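Uncharacterized protein (Helicobacter pylori, PDB 4O5J) probably binds sialylated host glycans as the sialic acid-binding adhesin SabA, through an extracellular adhesion domain that mediates bacterial attachment. Local coordinates at residues 81-86 with 254-259; 90-95 with 341-346. All coordinates share one frame; numbering follows the deposited sequence.

Contact 1: 81-86 with 254-259; sequences SPIFNA and QQAVTL
Ile83 reaches across to Ala256 and Val257, and these three residues account for all of the roughly 107 Å² buried between 81-86 and 254-259, about half of it from the isoleucine. Its two branches have separate targets. The end of the longer branch, CD1, stands 4.1 Å from the methyl CB of Ala256, while the branch methyl CG2 lies 3.9 Å from CG2 of Val257. A chi1 of -63° sets the branches apart, with CG2 opposite the backbone N and CG1 opposite the carbonyl carbon; chi2, at -51°, then turns CD1 toward the alanine methyl. The bonds from CA to CB of Ile83 and Ala256 point at the opposing segment, whereas that of Val257 is directed to one side, and the valine engages through a single methyl. The isoleucine and valine side chains meet at a slant, so that their contact is one methyl against another, while CG1 of the valine, opposite its backbone N, has no part in it. No hydrogen bond crosses the interface.

Helix 82-101 begins here, running against the direction of helix 241-268 within the elongated helical bundle of the adhesion domain. Ser81 is its N-cap: OG accepts from Phe84 N at 3.0 Å with an N-H...O angle of 150°. The same hydroxyl is also hydrogen-bonded to the backbone O of Asn74, whose side-chain OD1 receives the N-H of Ile83. The first turn that presents Ile83 is therefore tied at both its serine and its isoleucine. Other side chains adjoin the contact: Val297 and Leu176 touch Ile83, Tyr300 packs on Ala256, and Leu197 of helix 193-209 meets Val257.

Contact 2: 90-95 with 341-346; sequences VITSVL and VNLNQE
Leu343 lies against Thr92 and Ser93, forming the apolar part of the contact. Its CB is 4.2 Å from CG2 of Thr92, and its CD2 is 4.2 Å from CB of Ser93. Thr92 offers that methyl because its chi1 of -64° sets OG1 beside the backbone N and CG2 opposite it. Ser93 turns its hydroxyl back into its own helix, where OG donates to Val90 O at 2.8 Å, leaving CB to the leucine.

The other side is polar and looser. Thr92 OG1 and Glu346 OE1 are 3.6 Å apart, without a direct hydrogen bond. Instead, a water donates to Thr92 OG1 at 2.7 Å and to Glu346 OE2 at 2.6 Å, bridging the hydroxyl to the carboxylate of the partly exposed Glu346. Thr92 OG1 is also hydrogen-bonded to Gln88 O and to the side-chain NE2 of Gln163, so its orientation does not depend on the water alone.

Around this pair, helix 313-320 covers Leu343 through Tyr316 and Leu319, Ile246 of helix 241-268 touches Ser93, and helix 146-163 packs against Leu95 and Ile91.

How the contacts relate
Both contacts use helix 82-101, contact 1 at its capped start and contact 2 about two and a half turns further on, with centres about 15 Å apart. Each is buried, but contact 1 lies nearer the middle of the chain, about 7 Å from its centre against about 12 Å. The chemistry differs: contact 1 joins side chains purely by methyl packing, whereas 90-95 with 341-346 combines a leucine patch with a hydrated threonine-glutamate edge. A probable hydrogen bond from Asn85 ND2 to Glu346 O, 3.0 Å long, connects them directly. Thus one helix is packed against 241-268 at one point and against the beginning of 343-396 at another.

Contact 1: 81-86 with 254-259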
# COMPACT_ATOMS: atom_id res chain seq x y z
N SER A 81 -13.00 2.70 -2.53
CA SER A 81 -11.91 3.29 -1.81
C SER A 81 -10.65 2.56 -2.10
O SER A 81 -10.50 1.39 -1.71
CB SER A 81 -12.17 3.21 -0.30
OG SER A 81 -11.00 3.46 0.44
N PRO A 82 -9.71 3.23 -2.77
CA PRO A 82 -8.41 2.59 -3.08
C PRO A 82 -7.65 2.18 -1.81
O PRO A 82 -7.09 1.08 -1.79
CB PRO A 82 -7.64 3.68 -3.86
CG PRO A 82 -8.72 4.53 -4.44
CD PRO A 82 -9.88 4.53 -3.42
N ILE A 83 -7.63 3.01 -0.78
CA ILE A 83 -6.95 2.60 0.46
C ILE A 83 -7.67 1.43 1.15
O ILE A 83 -7.03 0.55 1.73
CB ILE A 83 -6.76 3.78 1.42
CG1 ILE A 83 -5.85 4.84 0.79
CG2 ILE A 83 -6.18 3.33 2.78
CD1 ILE A 83 -4.53 4.21 0.25
N PHE A 84 -8.99 1.38 1.07
CA PHE A 84 -9.70 0.30 1.72
C PHE A 84 -9.37 -0.99 0.99
O PHE A 84 -9.13 -2.05 1.60
CB PHE A 84 -11.22 0.52 1.68
CG PHE A 84 -12.00 -0.59 2.32
CD1 PHE A 84 -12.27 -0.58 3.71
CD2 PHE A 84 -12.46 -1.67 1.56
CE1 PHE A 84 -12.98 -1.63 4.31
CE2 PHE A 84 -13.17 -2.71 2.13
CZ PHE A 84 -13.44 -2.69 3.52
N ASN A 85 -9.38 -0.91 -0.34
CA ASN A 85 -9.04 -2.05 -1.16
C ASN A 85 -7.57 -2.50 -0.86
O ASN A 85 -7.28 -3.70 -0.79
CB ASN A 85 -9.21 -1.76 -2.64
CG ASN A 85 -8.63 -2.92 -3.46
OD1 ASN A 85 -9.24 -4.00 -3.60
ND2 ASN A 85 -7.39 -2.74 -3.95
N ALA A 86 -6.67 -1.54 -0.69
CA ALA A 86 -5.28 -1.86 -0.35
C ALA A 86 -5.26 -2.62 1.00
O ALA A 86 -4.57 -3.63 1.16
CB ALA A 86 -4.45 -0.59 -0.27
N GLN A 254 -0.66 1.90 7.30
CA GLN A 254 -1.05 2.67 8.49
C GLN A 254 -0.82 4.13 8.24
O GLN A 254 -1.67 4.98 8.57
CB GLN A 254 -0.33 2.27 9.77
CG GLN A 254 -0.70 0.87 10.21
CD GLN A 254 0.24 0.29 11.29
OE1 GLN A 254 1.48 0.31 11.13
NE2 GLN A 254 -0.34 -0.23 12.41
N GLN A 255 0.30 4.42 7.60
CA GLN A 255 0.64 5.79 7.29
C GLN A 255 -0.39 6.36 6.29
O GLN A 255 -0.91 7.47 6.46
CB GLN A 255 2.06 5.84 6.78
CG GLN A 255 2.60 7.21 6.70
CD GLN A 255 2.54 7.87 8.02
OE1 GLN A 255 2.77 7.17 9.01
NE2 GLN A 255 2.20 9.20 8.08
N ALA A 256 -0.73 5.57 5.29
CA ALA A 256 -1.70 5.97 4.27
C ALA A 256 -3.10 6.23 4.91
O ALA A 256 -3.80 7.17 4.53
CB ALA A 256 -1.80 4.88 3.21
N VAL A 257 -3.49 5.37 5.85
CA VAL A 257 -4.79 5.50 6.49
C VAL A 257 -4.89 6.82 7.28
O VAL A 257 -5.82 7.62 7.10
CB VAL A 257 -5.06 4.32 7.42
CG1 VAL A 257 -6.20 4.68 8.38
CG2 VAL A 257 -5.37 3.06 6.63
N THR A 258 -3.89 7.08 8.11
CA THR A 258 -3.82 8.34 8.84
C THR A 258 -3.90 9.51 7.88
O THR A 258 -4.59 10.50 8.14
CB THR A 258 -2.49 8.45 9.56
OG1 THR A 258 -2.39 7.35 10.45
CG2 THR A 258 -2.38 9.79 10.37
N LEU A 259 -3.17 9.43 6.78
CA LEU A 259 -3.14 10.56 5.85
C LEU A 259 -4.53 10.70 5.18
O LEU A 259 -5.00 11.81 4.97
CB LEU A 259 -2.02 10.36 4.80
CG LEU A 259 -1.70 11.53 3.92
CD1 LEU A 259 -1.54 12.82 4.70
CD2 LEU A 259 -0.43 11.22 3.12

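Contact 2: 90-95 with 341-346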
# COMPACT_ATOMS: atom_id res chain seq x y z
N VAL A 90 -3.64 -6.36 1.79
CA VAL A 90 -2.57 -6.57 2.77
C VAL A 90 -3.02 -7.56 3.86
O VAL A 90 -2.28 -8.51 4.17
CB VAL A 90 -2.13 -5.23 3.39
CG1 VAL A 90 -1.17 -5.46 4.57
CG2 VAL A 90 -1.49 -4.38 2.29
N ILE A 91 -4.22 -7.40 4.39
CA ILE A 91 -4.74 -8.33 5.42
C ILE A 91 -4.86 -9.74 4.87
O ILE A 91 -4.41 -10.70 5.48
CB ILE A 91 -6.14 -7.87 5.96
CG1 ILE A 91 -6.10 -6.49 6.63
CG2 ILE A 91 -6.64 -8.87 7.00
CD1 ILE A 91 -5.12 -6.37 7.74
N THR A 92 -5.49 -9.87 3.71
CA THR A 92 -5.61 -11.16 3.04
C THR A 92 -4.23 -11.82 2.88
O THR A 92 -4.07 -13.04 3.07
CB THR A 92 -6.21 -11.00 1.67
OG1 THR A 92 -7.54 -10.49 1.82
CG2 THR A 92 -6.27 -12.32 0.96
N SER A 93 -3.21 -11.01 2.56
CA SER A 93 -1.91 -11.59 2.32
C SER A 93 -1.23 -12.00 3.66
O SER A 93 -0.50 -13.00 3.74
CB SER A 93 -1.08 -10.69 1.41
OG SER A 93 -0.66 -9.58 2.11
N VAL A 94 -1.47 -11.22 4.72
CA VAL A 94 -0.97 -11.60 6.04
C VAL A 94 -1.60 -12.93 6.48
O VAL A 94 -0.90 -13.85 6.97
CB VAL A 94 -1.28 -10.50 7.10
CG1 VAL A 94 -0.99 -11.04 8.50
CG2 VAL A 94 -0.47 -9.23 6.83
N LEU A 95 -2.91 -13.07 6.33
CA LEU A 95 -3.57 -14.33 6.74
C LEU A 95 -3.17 -15.45 5.75
O LEU A 95 -3.11 -16.61 6.10
CB LEU A 95 -5.09 -14.15 6.75
CG LEU A 95 -5.59 -13.31 7.93
CD1 LEU A 95 -7.08 -12.93 7.78
CD2 LEU A 95 -5.32 -14.07 9.24
N VAL A 341 -8.14 -16.33 -2.51
CA VAL A 341 -8.50 -16.54 -3.88
C VAL A 341 -8.86 -15.16 -4.49
O VAL A 341 -8.83 -14.98 -5.71
CB VAL A 341 -9.62 -17.59 -3.99
CG1 VAL A 341 -11.00 -16.95 -3.86
CG2 VAL A 341 -9.49 -18.33 -5.27
N ASN A 342 -9.19 -14.20 -3.64
CA ASN A 342 -9.46 -12.85 -4.09
C ASN A 342 -8.22 -11.99 -4.16
O ASN A 342 -8.30 -10.85 -4.60
CB ASN A 342 -10.45 -12.17 -3.15
CG ASN A 342 -11.76 -12.96 -3.06
OD1 ASN A 342 -12.25 -13.45 -4.07
ND2 ASN A 342 -12.29 -13.10 -1.87
N LEU A 343 -7.08 -12.53 -3.71
CA LEU A 343 -5.87 -11.70 -3.52
C LEU A 343 -5.42 -11.00 -4.81
O LEU A 343 -5.26 -9.77 -4.85
CB LEU A 343 -4.74 -12.51 -2.93
CG LEU A 343 -3.48 -11.71 -2.75
CD1 LEU A 343 -3.73 -10.44 -1.90
CD2 LEU A 343 -2.36 -12.57 -2.16
N ASN A 344 -5.25 -11.77 -5.86
CA ASN A 344 -4.71 -11.22 -7.04
C ASN A 344 -5.61 -10.13 -7.67
O ASN A 344 -5.12 -9.13 -8.20
CB ASN A 344 -4.34 -12.31 -8.03
CG ASN A 344 -3.51 -11.72 -9.16
OD1 ASN A 344 -4.03 -11.45 -10.24
ND2 ASN A 344 -2.26 -11.38 -8.86
N GLN A 345 -6.91 -10.30 -7.60
CA GLN A 345 -7.83 -9.31 -8.11
C GLN A 345 -7.67 -8.01 -7.28
O GLN A 345 -7.65 -6.89 -7.83
CB GLN A 345 -9.27 -9.83 -8.02
CG GLN A 345 -10.30 -8.75 -8.17
CD GLN A 345 -10.32 -8.19 -9.61
OE1 GLN A 345 -10.77 -8.85 -10.53
NE2 GLN A 345 -9.79 -6.96 -9.81
N GLU A 346 -7.52 -8.14 -5.97
CA GLU A 346 -7.37 -6.96 -5.12
C GLU A 346 -6.06 -6.22 -5.42
O GLU A 346 -6.02 -4.98 -5.44
CB GLU A 346 -7.39 -7.39 -3.67
CG GLU A 346 -8.75 -7.89 -3.26
CD GLU A 346 -8.73 -8.58 -1.90
OE1 GLU A 346 -7.64 -8.82 -1.33
OE2 GLU A 346 -9.80 -8.92 -1.38
O HOH W 1 -9.85 -10.77 0.39